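Transposon Tn7 transposition protein TnsA (Escherichia coli, PDB 1T0F) forms the Tn7 transposase together with TnsB and, as a metal-dependent endonuclease, cuts the 5' DNA strands during transposition. Local coordinates at residues 78-84 and 117-123; 50-54 and 70-76; 86-92 and 155-159; 65-69 and 132-136. All blocks are in the same frame, centred on the assembly; numbering follows the deposited sequence.

Interaction 1 of 4, residues 78-84 and 117-123. With MG (magnesium ion), chain E.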
# COMPACT_ATOMS: atom_id res chain seq x y z
N SER A 78 6.57 -14.60 -1.50
CA SER A 78 6.83 -14.52 -2.94
C SER A 78 7.02 -13.11 -3.53
O SER A 78 7.53 -12.97 -4.64
CB SER A 78 5.70 -15.21 -3.71
OG SER A 78 4.48 -14.51 -3.53
N VAL A 79 6.60 -12.08 -2.81
CA VAL A 79 6.76 -10.72 -3.32
C VAL A 79 8.24 -10.36 -3.43
O VAL A 79 9.01 -10.50 -2.47
CB VAL A 79 6.03 -9.69 -2.43
CG1 VAL A 79 6.39 -8.27 -2.83
CG2 VAL A 79 4.52 -9.90 -2.56
N LEU A 80 8.63 -9.91 -4.62
CA LEU A 80 10.01 -9.53 -4.89
C LEU A 80 10.21 -8.02 -4.82
O LEU A 80 11.20 -7.54 -4.27
CB LEU A 80 10.42 -10.03 -6.28
CG LEU A 80 11.86 -9.77 -6.72
CD1 LEU A 80 12.83 -10.50 -5.80
CD2 LEU A 80 12.02 -10.25 -8.15
N ASP A 81 9.27 -7.27 -5.39
CA ASP A 81 9.37 -5.81 -5.39
C ASP A 81 7.99 -5.20 -5.19
O ASP A 81 6.97 -5.78 -5.56
CB ASP A 81 9.98 -5.32 -6.71
CG ASP A 81 10.44 -3.86 -6.63
OD1 ASP A 81 10.43 -3.27 -5.53
OD2 ASP A 81 10.82 -3.30 -7.69
N ILE A 82 7.97 -4.03 -4.56
CA ILE A 82 6.74 -3.29 -4.32
C ILE A 82 7.05 -1.86 -4.75
O ILE A 82 7.89 -1.20 -4.14
CB ILE A 82 6.36 -3.28 -2.82
CG1 ILE A 82 5.99 -4.70 -2.37
CG2 ILE A 82 5.18 -2.32 -2.59
CD1 ILE A 82 5.82 -4.83 -0.85
N ARG A 83 6.39 -1.41 -5.81
CA ARG A 83 6.59 -0.05 -6.31
C ARG A 83 5.31 0.76 -6.10
O ARG A 83 4.37 0.66 -6.87
CB ARG A 83 6.98 -0.11 -7.79
CG ARG A 83 8.46 -0.50 -8.01
CD ARG A 83 8.83 -0.64 -9.49
NE ARG A 83 8.28 -1.85 -10.11
CZ ARG A 83 8.22 -2.06 -11.42
NH1 ARG A 83 8.69 -1.15 -12.26
NH2 ARG A 83 7.73 -3.19 -11.90
N GLU A 84 5.30 1.56 -5.04
CA GLU A 84 4.14 2.37 -4.67
C GLU A 84 4.05 3.66 -5.47
O GLU A 84 5.06 4.18 -5.96
CB GLU A 84 4.16 2.70 -3.17
CG GLU A 84 5.15 3.79 -2.73
CD GLU A 84 6.57 3.28 -2.47
OE1 GLU A 84 6.93 2.17 -2.93
OE2 GLU A 84 7.34 4.00 -1.80
N ASP A 117 -1.63 2.86 -6.96
CA ASP A 117 -1.05 2.75 -5.64
C ASP A 117 0.09 1.76 -5.47
O ASP A 117 1.05 2.09 -4.77
CB ASP A 117 -2.15 2.51 -4.62
CG ASP A 117 -3.18 3.64 -4.62
OD1 ASP A 117 -2.79 4.78 -4.94
OD2 ASP A 117 -4.36 3.39 -4.32
N PHE A 118 0.00 0.59 -6.09
CA PHE A 118 1.07 -0.41 -5.98
C PHE A 118 1.24 -1.24 -7.25
O PHE A 118 0.25 -1.72 -7.82
CB PHE A 118 0.80 -1.42 -4.85
CG PHE A 118 0.68 -0.82 -3.48
CD1 PHE A 118 1.81 -0.54 -2.72
CD2 PHE A 118 -0.58 -0.57 -2.94
CE1 PHE A 118 1.69 -0.03 -1.42
CE2 PHE A 118 -0.71 -0.06 -1.64
CZ PHE A 118 0.42 0.21 -0.88
N LEU A 119 2.48 -1.40 -7.69
CA LEU A 119 2.77 -2.26 -8.84
C LEU A 119 3.65 -3.31 -8.15
O LEU A 119 4.70 -2.98 -7.60
CB LEU A 119 3.56 -1.53 -9.92
CG LEU A 119 4.02 -2.46 -11.05
CD1 LEU A 119 2.82 -3.11 -11.72
CD2 LEU A 119 4.83 -1.68 -12.08
N VAL A 120 3.20 -4.56 -8.19
CA VAL A 120 3.90 -5.62 -7.47
C VAL A 120 4.50 -6.67 -8.38
O VAL A 120 3.88 -7.09 -9.36
CB VAL A 120 2.91 -6.32 -6.49
CG1 VAL A 120 3.64 -7.34 -5.60
CG2 VAL A 120 2.22 -5.26 -5.62
N ASP A 121 5.73 -7.08 -8.05
CA ASP A 121 6.44 -8.13 -8.78
C ASP A 121 6.63 -9.31 -7.83
O ASP A 121 7.03 -9.12 -6.68
CB ASP A 121 7.81 -7.63 -9.24
CG ASP A 121 7.72 -6.62 -10.38
OD1 ASP A 121 7.29 -7.01 -11.48
OD2 ASP A 121 8.07 -5.44 -10.16
N CYS A 122 6.34 -10.52 -8.29
CA CYS A 122 6.50 -11.71 -7.45
C CYS A 122 7.48 -12.68 -8.10
O CYS A 122 7.62 -12.72 -9.33
CB CYS A 122 5.14 -12.39 -7.25
SG CYS A 122 3.89 -11.35 -6.44
N LYS A 123 8.16 -13.46 -7.27
CA LYS A 123 9.16 -14.43 -7.74
C LYS A 123 8.52 -15.63 -8.43
O LYS A 123 9.08 -16.18 -9.38
CB LYS A 123 10.01 -14.91 -6.57
CG LYS A 123 10.89 -13.83 -5.98
CD LYS A 123 11.71 -14.35 -4.81
CE LYS A 123 10.83 -14.82 -3.67
NZ LYS A 123 11.64 -15.21 -2.47
MG MG E . -5.96 5.16 -4.06
O HOH W 1 10.64 -4.48 -9.98
O HOH W 2 7.16 -3.84 -8.35
O HOH W 3 -5.05 5.99 -1.82
O HOH W 4 -7.45 7.07 -3.88
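Two antiparallel neighbours of the central mixed sheet of the PDDEXK nuclease fold meet here, strand 79-84 at the sheet's edge and strand 118-122 beside it. Arg83 and Leu119 form a hydrogen-bonded pair, as do Asp81 and Asp121. Near the start of the first strand a classic beta bulge sets Leu80 and Asp81 both opposite Asp121, whose carbonyl O accepts from Leu80 N at 2.7 Å and from Asp81 N at 3.2 Å. On the face carrying Asp81, Arg83, Leu119 and Asp121, Arg83 NH2 binds the syn lone pair of Asp121 OD2 at 2.9 Å, with the guanidinium and carboxylate planes only 21° apart. Leu119 CD2 lies over one face of that guanidinium, 3.3 Å from Arg83 NH2. On the opposite face Ile82 CG2 packs 3.8 Å from Phe118 CD1, beneath helix 64-75; Glu84, on this face too, is held by Arg57. At the far end Asp117 OD2 binds the magnesium ion at 2.4 Å, and Gln133 and Val134 complete the protein ligands. Asp81 OD2 and Asp121 OD2 are 4.3 Å apart, bridged by a donating water, while Gly29 N also binds Asp81 OD2; the guanidinium and these donors probably offset the repulsion between the two carboxylates.

Interaction 2 of 4, residues 50-54 and 70-76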
# COMPACT_ATOMS: atom_id res chain seq x y z
N ILE A 50 7.53 3.88 5.80
CA ILE A 50 7.88 2.60 6.38
C ILE A 50 8.97 1.85 5.63
O ILE A 50 8.98 1.78 4.41
CB ILE A 50 6.62 1.71 6.53
CG1 ILE A 50 6.96 0.42 7.28
CG2 ILE A 50 6.04 1.40 5.17
CD1 ILE A 50 5.73 -0.29 7.83
N TYR A 51 9.89 1.28 6.40
CA TYR A 51 11.00 0.52 5.85
C TYR A 51 10.52 -0.85 5.38
O TYR A 51 9.66 -1.47 6.02
CB TYR A 51 12.09 0.37 6.90
CG TYR A 51 13.29 -0.40 6.42
CD1 TYR A 51 14.21 0.18 5.55
CD2 TYR A 51 13.51 -1.72 6.83
CE1 TYR A 51 15.32 -0.53 5.09
CE2 TYR A 51 14.61 -2.44 6.37
CZ TYR A 51 15.51 -1.84 5.50
OH TYR A 51 16.60 -2.54 5.05
N SER A 52 11.08 -1.32 4.27
CA SER A 52 10.73 -2.63 3.71
C SER A 52 11.96 -3.53 3.65
O SER A 52 13.01 -3.10 3.18
CB SER A 52 10.20 -2.47 2.29
OG SER A 52 10.34 -3.68 1.55
N HIS A 53 11.82 -4.77 4.13
CA HIS A 53 12.95 -5.70 4.08
C HIS A 53 13.12 -6.19 2.64
O HIS A 53 14.23 -6.50 2.21
CB HIS A 53 12.71 -6.92 4.98
CG HIS A 53 12.62 -6.59 6.44
ND1 HIS A 53 12.83 -7.52 7.43
CD2 HIS A 53 12.29 -5.44 7.08
CE1 HIS A 53 12.64 -6.97 8.61
NE2 HIS A 53 12.31 -5.70 8.42
N LYS A 54 12.02 -6.25 1.90
CA LYS A 54 12.06 -6.71 0.52
C LYS A 54 12.76 -5.77 -0.46
O LYS A 54 13.49 -6.22 -1.33
CB LYS A 54 10.65 -7.01 0.01
CG LYS A 54 10.02 -8.22 0.69
CD LYS A 54 8.63 -8.50 0.17
CE LYS A 54 8.07 -9.78 0.78
NZ LYS A 54 8.85 -10.99 0.36
N PHE A 70 0.23 -2.43 2.10
CA PHE A 70 1.68 -2.58 2.10
C PHE A 70 2.13 -3.67 3.09
O PHE A 70 2.91 -4.55 2.73
CB PHE A 70 2.37 -1.27 2.48
CG PHE A 70 3.85 -1.41 2.71
CD1 PHE A 70 4.73 -1.40 1.63
CD2 PHE A 70 4.35 -1.65 3.98
CE1 PHE A 70 6.09 -1.63 1.83
CE2 PHE A 70 5.71 -1.89 4.19
CZ PHE A 70 6.58 -1.87 3.11
N LEU A 71 1.65 -3.60 4.32
CA LEU A 71 2.03 -4.60 5.32
C LEU A 71 1.64 -6.01 4.88
O LEU A 71 2.38 -6.97 5.11
CB LEU A 71 1.39 -4.26 6.67
CG LEU A 71 1.87 -2.97 7.34
CD1 LEU A 71 0.99 -2.65 8.55
CD2 LEU A 71 3.32 -3.11 7.75
N SER A 72 0.49 -6.13 4.23
CA SER A 72 0.03 -7.43 3.74
C SER A 72 0.94 -7.93 2.62
O SER A 72 1.24 -9.13 2.55
CB SER A 72 -1.42 -7.33 3.23
OG SER A 72 -2.29 -6.85 4.24
N LEU A 73 1.38 -7.03 1.74
CA LEU A 73 2.27 -7.41 0.64
C LEU A 73 3.66 -7.81 1.14
O LEU A 73 4.23 -8.80 0.69
CB LEU A 73 2.42 -6.26 -0.36
CG LEU A 73 1.19 -5.88 -1.18
CD1 LEU A 73 1.47 -4.57 -1.92
CD2 LEU A 73 0.85 -7.00 -2.17
N GLU A 74 4.19 -7.02 2.07
CA GLU A 74 5.52 -7.25 2.66
C GLU A 74 5.56 -8.57 3.43
O GLU A 74 6.63 -9.15 3.63
CB GLU A 74 5.88 -6.07 3.57
CG GLU A 74 7.23 -6.14 4.27
CD GLU A 74 8.42 -5.85 3.36
OE1 GLU A 74 8.26 -5.14 2.34
OE2 GLU A 74 9.53 -6.32 3.69
N TRP A 75 4.40 -9.04 3.86
CA TRP A 75 4.31 -10.30 4.59
C TRP A 75 4.47 -11.52 3.66
O TRP A 75 5.01 -12.55 4.07
CB TRP A 75 2.96 -10.39 5.31
CG TRP A 75 2.73 -11.70 6.00
CD1 TRP A 75 3.15 -12.06 7.25
CD2 TRP A 75 2.03 -12.84 5.48
NE1 TRP A 75 2.77 -13.35 7.54
CE2 TRP A 75 2.08 -13.85 6.46
CE3 TRP A 75 1.38 -13.10 4.27
CZ2 TRP A 75 1.49 -15.11 6.28
CZ3 TRP A 75 0.79 -14.35 4.08
CH2 TRP A 75 0.86 -15.34 5.08
N GLU A 76 3.98 -11.40 2.43
CA GLU A 76 4.04 -12.50 1.45
C GLU A 76 5.46 -12.88 1.04
O GLU A 76 6.21 -12.05 0.53
CB GLU A 76 3.25 -12.14 0.20
CG GLU A 76 1.75 -11.96 0.42
CD GLU A 76 1.04 -13.27 0.74
OE1 GLU A 76 1.61 -14.35 0.47
OE2 GLU A 76 -0.10 -13.22 1.25
O HOH W 5 8.17 -11.75 3.45
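With CG anti to the backbone N (chi1 180°) and a bend at chi2 (75°), Glu74 leaves the helix and turns its carboxylate into the loop at 52-54; Phe70, one helical turn earlier, likewise sends its ring toward Ile50. The carboxylate uses both oxygens. Ser52 OG donates to Glu74 OE1 at 2.7 Å, on the syn side but 26° out of the carboxylate plane, while Lys54 N meets the syn lone pair of Glu74 OE2 at 3.1 Å and His53 N adds a weak bond to OE2. Lys245 forms a salt bridge to the same OE2. An alanine in place of Glu74 would probably leave the amide of Lys54 and the charge of Lys245 without their mate and let the loop shift. Below this polar grip, Ile50 CG2 sits over the face of the Phe70 ring, 3.9 Å from its centroid, and Ser52 CB meets the ring edge. The Lys54 chain slides past Glu74 in the opposite direction; its NZ hydrogen-bonds Val79 O and makes a weak bond, 2.8 Å, to Glu76 O. The contact thus fastens the end of strand 48-51 to the last turns of helix 64-75, with helix 173-183 against Ile50 and Leu71 and strand 79-87 against Leu73 and Glu74.

Interaction 3 of 4, residues 86-92 and 155-159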
# COMPACT_ATOMS: atom_id res chain seq x y z
N PHE A 86 2.90 4.33 -8.45
CA PHE A 86 3.47 4.12 -9.77
C PHE A 86 2.74 4.96 -10.82
O PHE A 86 1.54 4.78 -11.06
CB PHE A 86 3.40 2.64 -10.13
CG PHE A 86 4.16 2.29 -11.38
CD1 PHE A 86 5.55 2.16 -11.34
CD2 PHE A 86 3.50 2.12 -12.59
CE1 PHE A 86 6.26 1.86 -12.50
CE2 PHE A 86 4.21 1.82 -13.75
CZ PHE A 86 5.60 1.69 -13.70
N PRO A 87 3.46 5.88 -11.48
CA PRO A 87 2.88 6.76 -12.50
C PRO A 87 2.53 6.07 -13.82
O PRO A 87 3.27 5.21 -14.29
CB PRO A 87 3.96 7.83 -12.67
CG PRO A 87 5.22 7.00 -12.56
CD PRO A 87 4.92 6.10 -11.36
N LEU A 88 1.40 6.46 -14.41
CA LEU A 88 0.95 5.90 -15.67
C LEU A 88 1.34 6.90 -16.76
O LEU A 88 1.08 8.10 -16.62
CB LEU A 88 -0.57 5.71 -15.66
CG LEU A 88 -1.18 5.11 -14.39
CD1 LEU A 88 -2.66 4.79 -14.64
CD2 LEU A 88 -0.44 3.84 -14.00
N LEU A 89 1.96 6.42 -17.83
CA LEU A 89 2.41 7.27 -18.93
C LEU A 89 1.32 8.21 -19.43
O LEU A 89 0.31 7.76 -19.98
CB LEU A 89 2.90 6.42 -20.11
CG LEU A 89 3.57 7.21 -21.24
CD1 LEU A 89 4.83 7.87 -20.69
CD2 LEU A 89 3.91 6.29 -22.40
N PRO A 90 1.51 9.53 -19.26
CA PRO A 90 0.54 10.54 -19.69
C PRO A 90 0.03 10.40 -21.12
O PRO A 90 -1.17 10.54 -21.37
CB PRO A 90 1.29 11.85 -19.45
CG PRO A 90 2.12 11.54 -18.26
CD PRO A 90 2.67 10.16 -18.61
N SER A 91 0.92 10.13 -22.06
CA SER A 91 0.49 9.99 -23.45
C SER A 91 -0.50 8.84 -23.59
O SER A 91 -1.42 8.91 -24.41
CB SER A 91 1.70 9.79 -24.38
OG SER A 91 2.45 8.63 -24.05
N ASP A 92 -0.32 7.78 -22.80
CA ASP A 92 -1.24 6.65 -22.85
C ASP A 92 -2.57 7.00 -22.19
O ASP A 92 -3.62 6.74 -22.75
CB ASP A 92 -0.65 5.41 -22.17
CG ASP A 92 0.39 4.69 -23.02
OD1 ASP A 92 0.20 4.60 -24.25
OD2 ASP A 92 1.38 4.19 -22.45
N TYR A 155 -5.81 1.20 -18.83
CA TYR A 155 -4.36 1.34 -18.94
C TYR A 155 -3.67 0.00 -18.73
O TYR A 155 -2.90 -0.46 -19.57
CB TYR A 155 -3.85 2.33 -17.89
CG TYR A 155 -2.35 2.59 -17.97
CD1 TYR A 155 -1.84 3.56 -18.84
CD2 TYR A 155 -1.45 1.87 -17.18
CE1 TYR A 155 -0.48 3.80 -18.92
CE2 TYR A 155 -0.08 2.11 -17.25
CZ TYR A 155 0.40 3.08 -18.13
OH TYR A 155 1.74 3.35 -18.20
N TRP A 156 -3.93 -0.62 -17.59
CA TRP A 156 -3.31 -1.91 -17.30
C TRP A 156 -3.80 -3.03 -18.21
O TRP A 156 -3.05 -3.95 -18.53
CB TRP A 156 -3.50 -2.25 -15.83
CG TRP A 156 -2.74 -1.31 -14.96
CD1 TRP A 156 -3.24 -0.35 -14.14
CD2 TRP A 156 -1.31 -1.21 -14.87
NE1 TRP A 156 -2.22 0.35 -13.54
CE2 TRP A 156 -1.03 -0.16 -13.97
CE3 TRP A 156 -0.25 -1.90 -15.47
CZ2 TRP A 156 0.28 0.22 -13.65
CZ3 TRP A 156 1.05 -1.52 -15.15
CH2 TRP A 156 1.30 -0.47 -14.25
N GLN A 157 -5.06 -2.95 -18.65
CA GLN A 157 -5.56 -3.98 -19.56
C GLN A 157 -4.73 -3.92 -20.84
O GLN A 157 -4.37 -4.95 -21.42
CB GLN A 157 -7.03 -3.75 -19.89
CG GLN A 157 -7.51 -4.61 -21.05
CD GLN A 157 -8.96 -4.39 -21.38
OE1 GLN A 157 -9.85 -4.84 -20.66
NE2 GLN A 157 -9.22 -3.68 -22.48
N GLN A 158 -4.42 -2.70 -21.26
CA GLN A 158 -3.62 -2.45 -22.45
C GLN A 158 -2.23 -3.08 -22.28
O GLN A 158 -1.68 -3.64 -23.22
CB GLN A 158 -3.50 -0.94 -22.66
CG GLN A 158 -3.09 -0.49 -24.04
CD GLN A 158 -3.14 1.03 -24.16
OE1 GLN A 158 -2.20 1.73 -23.79
NE2 GLN A 158 -4.26 1.54 -24.67
N LYS A 159 -1.68 -2.97 -21.07
CA LYS A 159 -0.36 -3.51 -20.75
C LYS A 159 -0.40 -5.02 -20.46
O LYS A 159 0.65 -5.65 -20.26
CB LYS A 159 0.22 -2.80 -19.53
CG LYS A 159 0.43 -1.30 -19.70
CD LYS A 159 1.52 -0.99 -20.70
CE LYS A 159 1.80 0.50 -20.75
NZ LYS A 159 0.60 1.29 -21.14
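The Tyr155 ring lies between Leu88 on one face and the amine of Lys159 on the other. Leu88 CB stands almost squarely above it, 3.8 Å from the centroid and 13° off the ring normal, a CH-pi contact. On the opposite face Lys159 NZ is displaced toward the rim. Asp92 CB approaches the ring edge, 3.6 Å from Tyr155 CE1. Because CG is anti to the backbone N (chi1 -178°), the ring reaches straight across to the 88-89 backbone, where Tyr155 OH accepts from Leu89 N at 3.1 Å. Leu89 is the N-cap of helix 90-100, making this hydroxyl a polar anchor just before the helix starts. A phenylalanine in place of Tyr155 would probably keep the CH-pi contact with Leu88 but leave the amide of Leu89 without this acceptor. Leu88 CD2 fills the corner between the two aromatic residues, 3.7 Å from Trp156 CZ2. Beside it the Phe86 ring meets the edge of the indole, its plane oblique at 39° and its centroid 6.0 Å from that of the six-membered ring; Trp156 NE1 is bonded to Thr116. Lys159 NZ joins Asp92 OD2 in a salt bridge of 3.3 Å, approaching from above the carboxylate plane. The chemistry is thus that of an apolar, aromatic interior joined by one hydroxyl-to-amide bond and edged by a salt bridge that links helix 143-159 to the first turn of helix 90-100.

Interaction 4 of 4, residues 65-69 and 132-136. With MG (magnesium ion), chain E.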
# COMPACT_ATOMS: atom_id res chain seq x y z
N LEU A 65 -5.18 2.89 4.72
CA LEU A 65 -5.55 1.78 3.85
C LEU A 65 -4.35 1.31 3.04
O LEU A 65 -4.16 0.11 2.84
CB LEU A 65 -6.69 2.19 2.92
CG LEU A 65 -7.26 1.06 2.06
CD1 LEU A 65 -7.40 -0.22 2.87
CD2 LEU A 65 -8.62 1.50 1.48
N GLU A 66 -3.56 2.26 2.55
CA GLU A 66 -2.36 1.91 1.78
C GLU A 66 -1.37 1.20 2.70
O GLU A 66 -0.67 0.28 2.28
CB GLU A 66 -1.72 3.16 1.18
CG GLU A 66 -2.36 3.59 -0.14
CD GLU A 66 -1.80 4.90 -0.68
OE1 GLU A 66 -0.59 5.15 -0.49
OE2 GLU A 66 -2.56 5.67 -1.31
N LEU A 67 -1.31 1.65 3.95
CA LEU A 67 -0.43 1.01 4.93
C LEU A 67 -0.85 -0.45 5.10
O LEU A 67 -0.00 -1.35 5.13
CB LEU A 67 -0.53 1.73 6.28
CG LEU A 67 0.19 1.07 7.47
CD1 LEU A 67 1.70 1.05 7.23
CD2 LEU A 67 -0.13 1.85 8.75
N ALA A 68 -2.15 -0.69 5.23
CA ALA A 68 -2.64 -2.06 5.41
C ALA A 68 -2.26 -2.96 4.23
O ALA A 68 -1.85 -4.11 4.41
CB ALA A 68 -4.15 -2.05 5.61
N VAL A 69 -2.40 -2.45 3.01
CA VAL A 69 -2.06 -3.22 1.82
C VAL A 69 -0.55 -3.46 1.77
O VAL A 69 -0.11 -4.56 1.45
CB VAL A 69 -2.52 -2.50 0.53
CG1 VAL A 69 -2.07 -3.28 -0.70
CG2 VAL A 69 -4.05 -2.36 0.52
N ILE A 132 -2.39 -2.67 -8.10
CA ILE A 132 -3.49 -2.45 -7.17
C ILE A 132 -3.79 -0.97 -6.96
O ILE A 132 -2.88 -0.15 -6.79
CB ILE A 132 -3.16 -3.03 -5.76
CG1 ILE A 132 -3.08 -4.56 -5.81
CG2 ILE A 132 -4.22 -2.58 -4.74
CD1 ILE A 132 -2.90 -5.20 -4.44
N GLN A 133 -5.08 -0.63 -6.98
CA GLN A 133 -5.52 0.72 -6.67
C GLN A 133 -6.33 0.53 -5.38
O GLN A 133 -7.19 -0.36 -5.30
CB GLN A 133 -6.42 1.32 -7.76
CG GLN A 133 -7.02 2.68 -7.37
CD GLN A 133 -5.98 3.79 -7.22
OE1 GLN A 133 -6.19 4.76 -6.49
NE2 GLN A 133 -4.87 3.67 -7.93
N VAL A 134 -6.03 1.33 -4.37
CA VAL A 134 -6.67 1.28 -3.07
C VAL A 134 -7.76 2.37 -2.97
O VAL A 134 -7.50 3.53 -3.27
CB VAL A 134 -5.60 1.49 -1.99
CG1 VAL A 134 -6.22 1.61 -0.65
CG2 VAL A 134 -4.61 0.33 -2.02
N LYS A 135 -8.96 2.00 -2.55
CA LYS A 135 -10.05 2.97 -2.43
C LYS A 135 -10.98 2.69 -1.26
O LYS A 135 -11.19 1.53 -0.91
CB LYS A 135 -10.95 2.94 -3.68
CG LYS A 135 -10.35 3.50 -4.96
CD LYS A 135 -10.11 5.00 -4.84
CE LYS A 135 -9.54 5.55 -6.14
NZ LYS A 135 -9.14 6.97 -6.02
N PRO A 136 -11.51 3.74 -0.63
CA PRO A 136 -12.44 3.49 0.48
C PRO A 136 -13.62 2.89 -0.27
O PRO A 136 -13.90 3.29 -1.40
CB PRO A 136 -12.76 4.89 0.99
CG PRO A 136 -11.50 5.65 0.71
CD PRO A 136 -11.12 5.16 -0.67
MG MG E . -5.96 5.16 -4.06
O HOH W 3 -5.05 5.99 -1.82
O HOH W 4 -7.45 7.07 -3.88
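Val69 and Val134 carry the packed side of this contact, meeting tip to tip with Val69 CG2 3.7 Å from Val134 CG2. Val134 places that methyl anti to its carbonyl carbon and its other branch, CG1, anti to the backbone N (chi1 173°). CG1 is thereby turned toward Leu65, but the model brings the carbons of these two side chains too close, and the detail there is doubtful. Leu65 CD2 also comes 3.5 Å from Lys135 O. Further down the strand the approach is slacker, Ile132 CD1 standing 4.3 Å from Val69 CG1, and Phe118 of the adjoining strand touches both Val69 and Val134. No direct hydrogen bond joins helix 65-69 to strand 132-134. This pairing of a helix with a central strand belongs to the PDDEXK nuclease core, in which the active-site residues Glu66, Asp117 and Lys135 gather round metal. The other side of the contact is polar, with two metal-bound waters. Gln133 OE1 binds the magnesium ion at 2.5 Å and Val134 O binds it at 2.4 Å, while Asp117 supplies the third protein ligand. The two waters carry the link outward: one donates to Glu66 OE2 at 2.6 Å, and the other accepts from Lys135 NZ at 2.7 Å. Glu66 therefore reaches this ion through water, its OE1 being taken by Leu62 N and Gln85 NE2. Gln133 NE2 is bonded to Glu152, a second-shell contact that probably fixes the amide's rotation and leaves OE1 turned to the metal.

The four contacts show how a nuclease core is assembled around one sheet. Interaction 2 closes first along the chain, but interaction 4 has opened by then, so the two cross; interaction 3 crosses both 1 and 4, and interaction 1 falls within the span of interaction 4. Interactions 1 and 4 have centres about 14 Å apart and share the magnesium ion and its two waters, strands 115-122 and 129-134 being sheet neighbours. Helix 64-75 joins interaction 4 to interaction 2, whose centre lies about 9 Å from that of interaction 1. Interaction 3, its centre about 25 Å from that of interaction 2, uses strand 79-87 again and touches interaction 1 through Leu119. The metal site thus sits between contacts that tie helices to both faces of the sheet.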